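Local structure of ribonucleotide monophosphatase NagD (Escherichia coli, 2C4N) at residues R80-K85 with P111-V116; Y88-G93 with W124-K129; K129-V134 with A161-I166; T217-S222 with F235-I240. The protein catalyses the magnesium-dependent dephosphorylation of nucleotides such as UMP, as a member of the NagD family of the HAD-like hydrolase superfamily. All blocks are in the same frame, centred on the assembly; numbering follows the deposited sequence.

Overall arrangement
Contacts 1, 2 and 3 gather in the smaller domain, built on the four-stranded parallel sheet 86-90, 105-116, 139-142 and 172-173, whereas contact 4 joins edge strand 239-241 to strand 216-220 of the six-stranded HAD core sheet, its centre about 35 Å or more from the centres of the other three. Contact 3 is wholly buried and purely aliphatic, helix against helix. Contacts 1 and 2 lie at the surface: a phenylalanine against loop backbone in one, a tyrosine and two long helix side chains in the other. Contacts 2 and 3 share helix 124-135 and Lys129, while contacts 1 and 2 meet through neighbouring strands. Contact 4, partly buried, is held by a set of clear hydrogen bonds between its segments.

Contact 1 (R80-K85 with P111-V116); sequences RRQEGK and PDFVIV
With CG anti to its own carbonyl carbon (chi1 -55°), Phe113 sends its ring from the strand toward the loop 82-84, and Asp112, with the same first torsion (-59°), brings its carboxylate to Gly84. The far end of the ring does the touching. Phe113 CE1 lies 3.6 Å from Gly84 O and CZ 3.7 Å from Glu83 O, both carbonyl oxygens arriving at the ring edge near its plane, where the C-H bonds carry slight positive charge. Gln82 CB approaches CZ obliquely at 3.8 Å; beyond CB the glutamine chain bends away, its amide being held by Arg139 and the backbone of Phe78. The contact thus packs the loop between helix 71-80 and strand 86-90 against strand 105-116, the neighbour of strand 86-90 in the four-stranded parallel sheet of the smaller domain. Asp112 OD2 sits 3.4 Å from Gly84 CA and accepts a hydrogen bond from the backbone N of Lys86, just past the loop. Gly84 has a positive phi of 97° and presents its bare CA to the carboxylate. Its own O is buried here without a polar partner in the model, close to Phe113 CE1.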
loop_
_atom_site.group_PDB
_atom_site.type_symbol
_atom_site.label_atom_id
_atom_site.label_comp_id
_atom_site.label_asym_id
_atom_site.label_seq_id
_atom_site.Cartn_x
_atom_site.Cartn_y
_atom_site.Cartn_z
ATOM N N ARG A 80 9.188 4.378 29.521
ATOM C CA ARG A 80 9.435 4.863 30.874
ATOM C C ARG A 80 8.661 6.147 31.105
ATOM O O ARG A 80 8.056 6.338 32.157
ATOM C CB ARG A 80 10.921 5.154 31.082
ATOM C CG ARG A 80 11.708 4.053 31.749
ATOM C CD ARG A 80 13.080 4.565 32.173
ATOM N NE ARG A 80 13.890 3.502 32.758
ATOM C CZ ARG A 80 14.589 2.617 32.058
ATOM N NH1 ARG A 80 14.596 2.664 30.733
ATOM N NH2 ARG A 80 15.271 1.675 32.693
ATOM N N ARG A 81 8.687 7.021 30.104
ATOM C CA ARG A 81 8.021 8.315 30.184
ATOM C C ARG A 81 6.526 8.249 29.905
ATOM O O ARG A 81 5.873 9.283 29.782
ATOM C CB ARG A 81 8.656 9.301 29.195
ATOM C CG ARG A 81 10.011 8.878 28.619
ATOM C CD ARG A 81 11.099 9.901 28.943
ATOM N NE ARG A 81 12.208 9.886 27.986
ATOM C CZ ARG A 81 12.165 10.445 26.780
ATOM N NH1 ARG A 81 11.066 11.066 26.375
ATOM N NH2 ARG A 81 13.224 10.398 25.982
ATOM N N GLN A 82 5.979 7.043 29.801
ATOM C CA GLN A 82 4.558 6.911 29.514
ATOM C C GLN A 82 3.734 6.502 30.724
ATOM O O GLN A 82 4.241 5.892 31.662
ATOM C CB GLN A 82 4.322 5.890 28.397
ATOM C CG GLN A 82 5.098 6.132 27.107
ATOM C CD GLN A 82 4.943 7.538 26.561
ATOM O OE1 GLN A 82 3.847 8.090 26.537
ATOM N NE2 GLN A 82 6.049 8.118 26.102
ATOM N N GLU A 83 2.456 6.858 30.685
ATOM C CA GLU A 83 1.520 6.512 31.739
ATOM C C GLU A 83 1.071 5.101 31.389
ATOM O O GLU A 83 0.912 4.776 30.213
ATOM C CB GLU A 83 0.337 7.476 31.711
ATOM C CG GLU A 83 -0.908 6.989 32.416
ATOM C CD GLU A 83 -2.021 8.010 32.352
ATOM O OE1 GLU A 83 -1.832 9.120 32.895
ATOM O OE2 GLU A 83 -3.077 7.709 31.756
ATOM N N GLY A 84 0.865 4.267 32.400
ATOM C CA GLY A 84 0.461 2.900 32.141
ATOM C C GLY A 84 1.720 2.060 32.193
ATOM O O GLY A 84 2.732 2.417 31.590
ATOM N N LYS A 85 1.677 0.955 32.925
ATOM C CA LYS A 85 2.847 0.098 33.041
ATOM C C LYS A 85 2.516 -1.373 32.867
ATOM O O LYS A 85 3.162 -2.235 33.454
ATOM C CB LYS A 85 3.533 0.328 34.391
ATOM C CG LYS A 85 4.261 1.661 34.493
ATOM C CD LYS A 85 5.327 1.764 33.411
ATOM C CE LYS A 85 6.041 3.108 33.428
ATOM N NZ LYS A 85 7.410 3.035 34.014
ATOM N N PRO A 111 -3.836 -5.244 29.127
ATOM C CA PRO A 111 -2.573 -4.528 28.933
ATOM C C PRO A 111 -2.818 -3.139 28.351
ATOM O O PRO A 111 -3.775 -2.938 27.603
ATOM C CB PRO A 111 -1.812 -5.433 27.963
ATOM C CG PRO A 111 -2.927 -6.015 27.118
ATOM C CD PRO A 111 -3.988 -6.338 28.150
ATOM N N ASP A 112 -1.959 -2.185 28.702
ATOM C CA ASP A 112 -2.073 -0.825 28.182
ATOM C C ASP A 112 -1.394 -0.764 26.815
ATOM O O ASP A 112 -1.844 -0.050 25.917
ATOM C CB ASP A 112 -1.384 0.172 29.117
ATOM C CG ASP A 112 -1.962 0.159 30.518
ATOM O OD1 ASP A 112 -3.186 0.362 30.657
ATOM O OD2 ASP A 112 -1.190 -0.043 31.480
ATOM N N PHE A 113 -0.304 -1.515 26.683
ATOM C CA PHE A 113 0.481 -1.568 25.453
ATOM C C PHE A 113 0.652 -2.976 24.914
ATOM O O PHE A 113 0.592 -3.954 25.659
ATOM C CB PHE A 113 1.914 -1.065 25.675
ATOM C CG PHE A 113 2.014 0.302 26.255
ATOM C CD1 PHE A 113 1.853 0.506 27.623
ATOM C CD2 PHE A 113 2.301 1.387 25.439
ATOM C CE1 PHE A 113 1.980 1.774 28.168
ATOM C CE2 PHE A 113 2.430 2.662 25.975
ATOM C CZ PHE A 113 2.269 2.854 27.347
ATOM N N VAL A 114 0.893 -3.052 23.609
ATOM C CA VAL A 114 1.211 -4.302 22.932
ATOM C C VAL A 114 2.578 -3.916 22.376
ATOM O O VAL A 114 2.690 -2.967 21.597
ATOM C CB VAL A 114 0.256 -4.626 21.765
ATOM C CG1 VAL A 114 0.877 -5.709 20.872
ATOM C CG2 VAL A 114 -1.078 -5.127 22.310
ATOM N N ILE A 115 3.619 -4.618 22.806
ATOM C CA ILE A 115 4.967 -4.307 22.366
ATOM C C ILE A 115 5.540 -5.478 21.593
ATOM O O ILE A 115 5.575 -6.601 22.090
ATOM C CB ILE A 115 5.877 -4.017 23.568
ATOM C CG1 ILE A 115 5.238 -2.937 24.448
ATOM C CG2 ILE A 115 7.251 -3.591 23.082
ATOM C CD1 ILE A 115 5.928 -2.746 25.771
ATOM N N VAL A 116 5.993 -5.207 20.376
ATOM C CA VAL A 116 6.556 -6.249 19.541
ATOM C C VAL A 116 8.032 -6.007 19.268
ATOM O O VAL A 116 8.431 -4.928 18.824
ATOM C CB VAL A 116 5.820 -6.352 18.177
ATOM C CG1 VAL A 116 6.382 -7.520 17.363
ATOM C CG2 VAL A 116 4.322 -6.527 18.402
#

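Contact 2 (Y88-G93 with W124-K129); sequences YVVGEG and WDMMHK
Tyr88 on strand 86-90 reaches across to Met126 and Lys129 on helix 124-135, which packs on one side of the four-stranded parallel sheet of the alpha/beta smaller domain. The helix runs at 137° to the strand direction, and the short axes approach to 9.4 Å. From CB, which points at the helix, the tyrosine takes CG anti to its backbone N (chi1 172°), carrying the ring out over the gap between strand and helix. CG and the near part of the ring meet Phe133, one turn beyond Lys129, with the two ring planes at about 55°. Farther out, CE1 comes near Met126 O, which lies at the ring edge, and also Lys129 CB. On the other branch, CE2 lies 4.0 Å from Lys129 CD. Tyr88 CZ touches Lys129 CB at 3.8 Å, an oblique approach, as the extended lysine chain crosses the tyrosine at about a right angle. Beyond this apolar stem, Lys129 NZ forms a salt bridge with Asp108, placed by the strand that neighbours Tyr88. The phenol oxygen ends against the helix backbone, with OH 3.3 Å from Met126 CA. Met126 CG lies 3.6 Å from Tyr88 OH, and the extended chain then leaves the phenol for Val90, the next strand residue facing the helix. There the contact is apolar and looser, one valine methyl against the thioether: Val90 CG1 lies 4.1 Å from Met126 SD.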
loop_
_atom_site.group_PDB
_atom_site.type_symbol
_atom_site.label_atom_id
_atom_site.label_comp_id
_atom_site.label_asym_id
_atom_site.label_seq_id
_atom_site.Cartn_x
_atom_site.Cartn_y
_atom_site.Cartn_z
ATOM N N TYR A 88 1.517 -6.310 26.927
ATOM C CA TYR A 88 1.537 -7.664 26.411
ATOM C C TYR A 88 2.727 -7.580 25.462
ATOM O O TYR A 88 2.736 -6.760 24.537
ATOM C CB TYR A 88 0.260 -8.003 25.641
ATOM C CG TYR A 88 0.363 -9.342 24.953
ATOM C CD1 TYR A 88 0.464 -9.428 23.565
ATOM C CD2 TYR A 88 0.433 -10.521 25.693
ATOM C CE1 TYR A 88 0.639 -10.655 22.931
ATOM C CE2 TYR A 88 0.610 -11.754 25.071
ATOM C CZ TYR A 88 0.714 -11.814 23.689
ATOM O OH TYR A 88 0.912 -13.029 23.072
ATOM N N VAL A 89 3.736 -8.408 25.698
ATOM C CA VAL A 89 4.933 -8.363 24.881
ATOM C C VAL A 89 5.146 -9.569 23.988
ATOM O O VAL A 89 5.015 -10.716 24.415
ATOM C CB VAL A 89 6.194 -8.181 25.767
ATOM C CG1 VAL A 89 7.444 -8.098 24.901
ATOM C CG2 VAL A 89 6.051 -6.922 26.617
ATOM N N VAL A 90 5.451 -9.284 22.729
ATOM C CA VAL A 90 5.750 -10.314 21.747
ATOM C C VAL A 90 7.246 -10.129 21.540
ATOM O O VAL A 90 7.681 -9.341 20.708
ATOM C CB VAL A 90 5.007 -10.074 20.414
ATOM C CG1 VAL A 90 5.441 -11.108 19.380
ATOM C CG2 VAL A 90 3.499 -10.153 20.634
ATOM N N GLY A 91 8.037 -10.835 22.337
ATOM C CA GLY A 91 9.477 -10.709 22.231
ATOM C C GLY A 91 10.139 -11.533 23.310
ATOM O O GLY A 91 9.457 -12.211 24.073
ATOM N N GLU A 92 11.462 -11.472 23.390
ATOM C CA GLU A 92 12.168 -12.260 24.390
ATOM C C GLU A 92 13.524 -11.665 24.714
ATOM O O GLU A 92 14.012 -10.789 24.005
ATOM C CB GLU A 92 12.350 -13.693 23.876
ATOM C CG GLU A 92 13.278 -13.805 22.652
ATOM C CD GLU A 92 13.255 -15.185 21.997
ATOM O OE1 GLU A 92 12.777 -16.144 22.640
ATOM O OE2 GLU A 92 13.720 -15.317 20.839
ATOM N N GLY A 93 14.125 -12.151 25.794
ATOM C CA GLY A 93 15.441 -11.695 26.187
ATOM C C GLY A 93 15.605 -10.252 26.622
ATOM O O GLY A 93 14.906 -9.773 27.516
ATOM N N TRP A 124 0.983 -18.420 16.280
ATOM C CA TRP A 124 -0.418 -18.099 16.040
ATOM C C TRP A 124 -1.082 -17.461 17.261
ATOM O O TRP A 124 -1.823 -16.485 17.141
ATOM C CB TRP A 124 -1.153 -19.389 15.659
ATOM C CG TRP A 124 -2.512 -19.200 15.060
ATOM C CD1 TRP A 124 -2.821 -19.130 13.733
ATOM C CD2 TRP A 124 -3.755 -19.108 15.767
ATOM N NE1 TRP A 124 -4.179 -19.004 13.568
ATOM C CE2 TRP A 124 -4.776 -18.981 14.802
ATOM C CE3 TRP A 124 -4.104 -19.112 17.123
ATOM C CZ2 TRP A 124 -6.130 -18.874 15.151
ATOM C CZ3 TRP A 124 -5.450 -19.003 17.471
ATOM C CH2 TRP A 124 -6.444 -18.880 16.488
ATOM N N ASP A 125 -0.820 -18.019 18.437
ATOM C CA ASP A 125 -1.407 -17.491 19.665
ATOM C C ASP A 125 -0.979 -16.055 19.967
ATOM O O ASP A 125 -1.803 -15.227 20.344
ATOM C CB ASP A 125 -1.065 -18.399 20.851
ATOM C CG ASP A 125 -1.734 -19.757 20.751
ATOM O OD1 ASP A 125 -2.979 -19.801 20.641
ATOM O OD2 ASP A 125 -1.016 -20.779 20.788
ATOM N N MET A 126 0.305 -15.765 19.805
ATOM C CA MET A 126 0.815 -14.419 20.051
ATOM C C MET A 126 0.223 -13.431 19.057
ATOM O O MET A 126 -0.175 -12.331 19.425
ATOM C CB MET A 126 2.340 -14.398 19.940
ATOM C CG MET A 126 3.064 -15.105 21.070
ATOM S SD MET A 126 4.841 -14.867 20.929
ATOM C CE MET A 126 5.455 -16.369 21.687
ATOM N N MET A 127 0.171 -13.825 17.789
ATOM C CA MET A 127 -0.387 -12.952 16.760
ATOM C C MET A 127 -1.843 -12.657 17.097
ATOM O O MET A 127 -2.304 -11.524 16.986
ATOM C CB MET A 127 -0.308 -13.624 15.385
ATOM C CG MET A 127 -0.686 -12.704 14.235
ATOM S SD MET A 127 -0.939 -13.536 12.654
ATOM C CE MET A 127 0.667 -14.240 12.354
ATOM N N HIS A 128 -2.556 -13.698 17.515
ATOM C CA HIS A 128 -3.964 -13.590 17.879
ATOM C C HIS A 128 -4.174 -12.607 19.028
ATOM O O HIS A 128 -4.949 -11.661 18.914
ATOM C CB HIS A 128 -4.502 -14.972 18.274
ATOM C CG HIS A 128 -5.894 -14.947 18.827
ATOM N ND1 HIS A 128 -6.306 -15.794 19.834
ATOM C CD2 HIS A 128 -6.969 -14.189 18.509
ATOM C CE1 HIS A 128 -7.574 -15.554 20.116
ATOM N NE2 HIS A 128 -8.000 -14.585 19.326
ATOM N N LYS A 129 -3.484 -12.837 20.140
ATOM C CA LYS A 129 -3.623 -11.963 21.300
ATOM C C LYS A 129 -3.215 -10.530 21.006
ATOM O O LYS A 129 -3.915 -9.592 21.383
ATOM C CB LYS A 129 -2.802 -12.489 22.477
ATOM C CG LYS A 129 -3.284 -13.813 23.048
ATOM C CD LYS A 129 -2.566 -14.094 24.360
ATOM C CE LYS A 129 -2.792 -15.511 24.852
ATOM N NZ LYS A 129 -2.032 -15.758 26.114
#

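Contact 3 (K129-V134 with A161-I166); sequences KAAYFV and AGIEKI
Ile163 touches three residues of helix 124-135 at once, using different branches for them. Its CD1 lies 3.5 Å from Ala130 CB, with CG1 also touching that methyl. The other branch, CG2, rests against the backbone of Ala131, 3.9 Å from Ala131 N, and meets Val134 CG2 at 4.2 Å. One turn on, Ile166 CG2 packs 3.6 Å from Ala131 CB, and Ile166 CB and CD1 close round the same methyl. Both isoleucines hold CG1 anti to the carbonyl carbon and CG2 anti to the backbone N (chi1 -61° in each), which turns CG2 of Ile163 onto the backbone of Ala131 and CG2 of Ile166 onto its methyl. Small side chains at 130 and 131 allow the approach: the CA atoms of Ala131 and Ile163 are 4.8 Å apart and the short helix axes 8.6 Å. The two helices run broadly the same way, crossing at -42°, and belong to the alpha/beta arrangement of the smaller domain, lying side by side against its parallel sheet. Sheet side chains form the next shell, where Val114 underlies Ala130 and Val134, Phe140 meets Val134 and Ile163, and Val116 reaches Ile163 CD1. Met127, one turn before Ala131, packs on both isoleucines, while at the flanks of this aliphatic seam Arg169 NH1 bonds Val134 O and Ser167 OG bonds Ile163 O. Beyond Ile166 the packing passes to another chain, with Thr147 of a neighbouring subunit against its side chain.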
loop_
_atom_site.group_PDB
_atom_site.type_symbol
_atom_site.label_atom_id
_atom_site.label_comp_id
_atom_site.label_asym_id
_atom_site.label_seq_id
_atom_site.Cartn_x
_atom_site.Cartn_y
_atom_site.Cartn_z
ATOM N N LYS A 129 -3.484 -12.837 20.140
ATOM C CA LYS A 129 -3.623 -11.963 21.300
ATOM C C LYS A 129 -3.215 -10.530 21.006
ATOM O O LYS A 129 -3.915 -9.592 21.383
ATOM C CB LYS A 129 -2.802 -12.489 22.477
ATOM C CG LYS A 129 -3.284 -13.813 23.048
ATOM C CD LYS A 129 -2.566 -14.094 24.360
ATOM C CE LYS A 129 -2.792 -15.511 24.852
ATOM N NZ LYS A 129 -2.032 -15.758 26.114
ATOM N N ALA A 130 -2.079 -10.358 20.341
ATOM C CA ALA A 130 -1.604 -9.019 20.005
ATOM C C ALA A 130 -2.634 -8.301 19.140
ATOM O O ALA A 130 -2.957 -7.141 19.378
ATOM C CB ALA A 130 -0.260 -9.105 19.270
ATOM N N ALA A 131 -3.162 -9.006 18.143
ATOM C CA ALA A 131 -4.156 -8.421 17.249
ATOM C C ALA A 131 -5.423 -8.056 18.022
ATOM O O ALA A 131 -6.005 -6.996 17.809
ATOM C CB ALA A 131 -4.489 -9.400 16.120
ATOM N N TYR A 132 -5.837 -8.943 18.919
ATOM C CA TYR A 132 -7.023 -8.713 19.738
ATOM C C TYR A 132 -6.866 -7.452 20.591
ATOM O O TYR A 132 -7.760 -6.607 20.632
ATOM C CB TYR A 132 -7.264 -9.919 20.645
ATOM C CG TYR A 132 -8.368 -9.715 21.657
ATOM C CD1 TYR A 132 -9.709 -9.833 21.293
ATOM C CD2 TYR A 132 -8.069 -9.391 22.979
ATOM C CE1 TYR A 132 -10.730 -9.634 22.226
ATOM C CE2 TYR A 132 -9.079 -9.189 23.917
ATOM C CZ TYR A 132 -10.404 -9.313 23.534
ATOM O OH TYR A 132 -11.401 -9.116 24.463
ATOM N N PHE A 133 -5.731 -7.328 21.275
ATOM C CA PHE A 133 -5.491 -6.159 22.120
ATOM C C PHE A 133 -5.384 -4.859 21.324
ATOM O O PHE A 133 -5.940 -3.832 21.718
ATOM C CB PHE A 133 -4.225 -6.352 22.960
ATOM C CG PHE A 133 -4.334 -7.454 23.979
ATOM C CD1 PHE A 133 -5.422 -7.511 24.847
ATOM C CD2 PHE A 133 -3.343 -8.430 24.080
ATOM C CE1 PHE A 133 -5.523 -8.526 25.801
ATOM C CE2 PHE A 133 -3.434 -9.450 25.032
ATOM C CZ PHE A 133 -4.529 -9.496 25.894
ATOM N N VAL A 134 -4.666 -4.894 20.209
ATOM C CA VAL A 134 -4.511 -3.698 19.389
ATOM C C VAL A 134 -5.862 -3.286 18.830
ATOM O O VAL A 134 -6.215 -2.108 18.843
ATOM C CB VAL A 134 -3.510 -3.936 18.229
ATOM C CG1 VAL A 134 -3.496 -2.738 17.280
ATOM C CG2 VAL A 134 -2.112 -4.152 18.797
ATOM N N ALA A 161 3.515 -7.640 10.822
ATOM C CA ALA A 161 2.691 -7.784 9.625
ATOM C C ALA A 161 1.329 -8.454 9.844
ATOM O O ALA A 161 0.295 -7.917 9.432
ATOM C CB ALA A 161 3.482 -8.528 8.547
ATOM N N GLY A 162 1.328 -9.621 10.483
ATOM C CA GLY A 162 0.079 -10.321 10.736
ATOM C C GLY A 162 -0.823 -9.573 11.702
ATOM O O GLY A 162 -2.042 -9.536 11.531
ATOM N N ILE A 163 -0.221 -8.975 12.724
ATOM C CA ILE A 163 -0.971 -8.215 13.718
ATOM C C ILE A 163 -1.636 -7.000 13.072
ATOM O O ILE A 163 -2.793 -6.694 13.356
ATOM C CB ILE A 163 -0.042 -7.752 14.867
ATOM C CG1 ILE A 163 0.550 -8.982 15.569
ATOM C CG2 ILE A 163 -0.815 -6.890 15.858
ATOM C CD1 ILE A 163 1.766 -8.684 16.434
ATOM N N GLU A 164 -0.902 -6.315 12.200
ATOM C CA GLU A 164 -1.427 -5.142 11.500
ATOM C C GLU A 164 -2.570 -5.538 10.566
ATOM O O GLU A 164 -3.590 -4.855 10.488
ATOM C CB GLU A 164 -0.325 -4.470 10.668
ATOM C CG GLU A 164 0.885 -4.021 11.462
ATOM C CD GLU A 164 1.961 -3.403 10.593
ATOM O OE1 GLU A 164 1.744 -2.300 10.056
ATOM O OE2 GLU A 164 3.031 -4.024 10.440
ATOM N N LYS A 165 -2.383 -6.647 9.858
ATOM C CA LYS A 165 -3.379 -7.152 8.910
ATOM C C LYS A 165 -4.722 -7.440 9.582
ATOM O O LYS A 165 -5.779 -7.073 9.069
ATOM C CB LYS A 165 -2.860 -8.434 8.254
ATOM C CG LYS A 165 -3.106 -8.533 6.759
ATOM C CD LYS A 165 -2.380 -7.412 6.035
ATOM C CE LYS A 165 -1.882 -7.854 4.667
ATOM N NZ LYS A 165 -0.912 -6.879 4.083
ATOM N N ILE A 166 -4.667 -8.095 10.736
ATOM C CA ILE A 166 -5.870 -8.452 11.481
ATOM C C ILE A 166 -6.527 -7.259 12.167
ATOM O O ILE A 166 -7.743 -7.082 12.084
ATOM C CB ILE A 166 -5.556 -9.520 12.558
ATOM C CG1 ILE A 166 -5.025 -10.790 11.889
ATOM C CG2 ILE A 166 -6.813 -9.835 13.380
ATOM C CD1 ILE A 166 -4.487 -11.826 12.860
#

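Contact 4 (T217-S222 with F235-I240)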
loop_
_atom_site.group_PDB
_atom_site.type_symbol
_atom_site.label_atom_id
_atom_site.label_comp_id
_atom_site.label_asym_id
_atom_site.label_seq_id
_atom_site.Cartn_x
_atom_site.Cartn_y
_atom_site.Cartn_z
ATOM N N THR A 217 25.580 14.099 8.788
ATOM C CA THR A 217 25.622 12.673 8.504
ATOM C C THR A 217 26.820 12.229 7.681
ATOM O O THR A 217 27.295 12.957 6.810
ATOM C CB THR A 217 24.351 12.243 7.745
ATOM O OG1 THR A 217 24.261 12.993 6.526
ATOM C CG2 THR A 217 23.100 12.514 8.585
ATOM N N ILE A 218 27.297 11.023 7.966
ATOM C CA ILE A 218 28.409 10.442 7.227
ATOM C C ILE A 218 27.981 9.064 6.763
ATOM O O ILE A 218 27.640 8.202 7.572
ATOM C CB ILE A 218 29.681 10.268 8.090
ATOM C CG1 ILE A 218 30.190 11.632 8.557
ATOM C CG2 ILE A 218 30.768 9.565 7.272
ATOM C CD1 ILE A 218 31.444 11.552 9.419
ATOM N N LEU A 219 27.984 8.861 5.454
ATOM C CA LEU A 219 27.615 7.571 4.899
ATOM C C LEU A 219 28.878 6.785 4.571
ATOM O O LEU A 219 29.774 7.309 3.914
ATOM C CB LEU A 219 26.816 7.747 3.601
ATOM C CG LEU A 219 26.524 6.465 2.800
ATOM C CD1 LEU A 219 25.427 5.649 3.483
ATOM C CD2 LEU A 219 26.088 6.838 1.388
ATOM N N VAL A 220 28.966 5.544 5.041
ATOM C CA VAL A 220 30.107 4.712 4.682
ATOM C C VAL A 220 29.550 3.748 3.650
ATOM O O VAL A 220 28.363 3.427 3.683
ATOM C CB VAL A 220 30.699 3.932 5.892
ATOM C CG1 VAL A 220 31.442 4.887 6.797
ATOM C CG2 VAL A 220 29.598 3.204 6.658
ATOM N N LEU A 221 30.396 3.303 2.728
ATOM C CA LEU A 221 29.974 2.411 1.656
ATOM C C LEU A 221 30.286 0.943 1.929
ATOM O O LEU A 221 30.229 0.103 1.031
ATOM C CB LEU A 221 30.651 2.851 0.354
ATOM C CG LEU A 221 30.433 4.324 -0.025
ATOM C CD1 LEU A 221 31.343 4.704 -1.192
ATOM C CD2 LEU A 221 28.968 4.550 -0.368
ATOM N N SER A 222 30.597 0.640 3.182
ATOM C CA SER A 222 30.946 -0.714 3.586
ATOM C C SER A 222 29.746 -1.610 3.880
ATOM O O SER A 222 29.918 -2.774 4.243
ATOM C CB SER A 222 31.854 -0.650 4.817
ATOM O OG SER A 222 31.263 0.151 5.831
ATOM N N PHE A 235 17.752 14.178 -0.216
ATOM C CA PHE A 235 18.754 14.779 0.658
ATOM C C PHE A 235 19.995 13.921 0.449
ATOM O O PHE A 235 19.899 12.804 -0.053
ATOM C CB PHE A 235 18.300 14.666 2.117
ATOM C CG PHE A 235 18.023 13.257 2.538
ATOM C CD1 PHE A 235 19.044 12.446 3.033
ATOM C CD2 PHE A 235 16.761 12.708 2.350
ATOM C CE1 PHE A 235 18.808 11.107 3.329
ATOM C CE2 PHE A 235 16.512 11.376 2.640
ATOM C CZ PHE A 235 17.535 10.570 3.129
ATOM N N ARG A 236 21.153 14.435 0.831
ATOM C CA ARG A 236 22.379 13.674 0.690
ATOM C C ARG A 236 23.240 13.786 1.942
ATOM O O ARG A 236 23.105 14.726 2.727
ATOM C CB ARG A 236 23.147 14.136 -0.549
ATOM C CG ARG A 236 22.463 13.763 -1.858
ATOM C CD ARG A 236 23.182 14.384 -3.030
ATOM N NE ARG A 236 22.634 13.953 -4.311
ATOM C CZ ARG A 236 23.018 14.447 -5.483
ATOM N NH1 ARG A 236 23.950 15.389 -5.534
ATOM N NH2 ARG A 236 22.475 13.998 -6.603
ATOM N N PRO A 237 24.144 12.820 2.143
ATOM C CA PRO A 237 25.025 12.815 3.312
ATOM C C PRO A 237 25.965 14.011 3.336
ATOM O O PRO A 237 26.336 14.538 2.287
ATOM C CB PRO A 237 25.797 11.501 3.161
ATOM C CG PRO A 237 24.911 10.642 2.264
ATOM C CD PRO A 237 24.420 11.662 1.274
ATOM N N SER A 238 26.355 14.431 4.534
ATOM C CA SER A 238 27.282 15.542 4.678
ATOM C C SER A 238 28.624 15.097 4.087
ATOM O O SER A 238 29.320 15.876 3.431
ATOM C CB SER A 238 27.448 15.892 6.157
ATOM O OG SER A 238 26.189 16.131 6.764
ATOM N N TRP A 239 28.967 13.833 4.326
ATOM C CA TRP A 239 30.208 13.228 3.832
ATOM C C TRP A 239 29.964 11.764 3.466
ATOM O O TRP A 239 29.014 11.143 3.955
ATOM C CB TRP A 239 31.294 13.260 4.907
ATOM C CG TRP A 239 31.730 14.615 5.336
ATOM C CD1 TRP A 239 32.588 15.452 4.682
ATOM C CD2 TRP A 239 31.360 15.282 6.546
ATOM N NE1 TRP A 239 32.778 16.600 5.414
ATOM C CE2 TRP A 239 32.036 16.521 6.565
ATOM C CE3 TRP A 239 30.519 14.952 7.619
ATOM C CZ2 TRP A 239 31.901 17.434 7.620
ATOM C CZ3 TRP A 239 30.385 15.859 8.669
ATOM C CH2 TRP A 239 31.073 17.084 8.659
ATOM N N ILE A 240 30.838 11.220 2.621
ATOM C CA ILE A 240 30.750 9.825 2.201
ATOM C C ILE A 240 32.153 9.222 2.133
ATOM O O ILE A 240 33.052 9.803 1.529
ATOM C CB ILE A 240 30.116 9.680 0.802
ATOM C CG1 ILE A 240 28.745 10.357 0.767
ATOM C CG2 ILE A 240 29.983 8.199 0.448
ATOM C CD1 ILE A 240 28.106 10.368 -0.603
HETATM O O HOH W 1 22.359 14.525 5.693
#
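Parallel pairing of strand 216-220 with the edge strand 239-241 closes one side of the HAD core sheet, and the pairing begins at Thr217 and Ser238. Ser238 OG accepts Thr217 N at 2.9 Å, nearly straight at 165°, standing in for a backbone carbonyl just before the edge strand starts. In return Ser238 N donates to Thr217 OG1 at 3.2 Å and makes a weak hydrogen bond to Thr217 O (angle 123°). The threonine's first torsion (chi1 59°) sets OG1 between its backbone N and carbonyl carbon, where it also meets a water at 2.6 Å; that water donates to Arg236 O. Regular strand bonding follows: Trp239 N to Thr217 O, in the carbonyl plane, and Leu219 N to Trp239 O at 2.9 Å, so that Ile218 pairs with Trp239 and Leu219 with Ile240. In this Rossmann-like sheet the two sides differ. On one, Ile218 CG1 comes obliquely to Trp239 CE3 at 3.5 Å, while Ser238 CB covers a face of the indole near its rim. On the other, Leu219 and Pro237 lie side by side, Leu219 CB 3.7 Å from Pro237 CG, and Ile240 CG2 receives Leu221 CD2 at 3.9 Å. Pro237 also packs on Leu203, probably substrate-binding, and the side chain of Leu219 is about 9 Å from the magnesium ion held by Asp9, Asp11 and Asp201. Farther on, Ser222 OG bonds Gly12 O, beside the metal-binding Asp11.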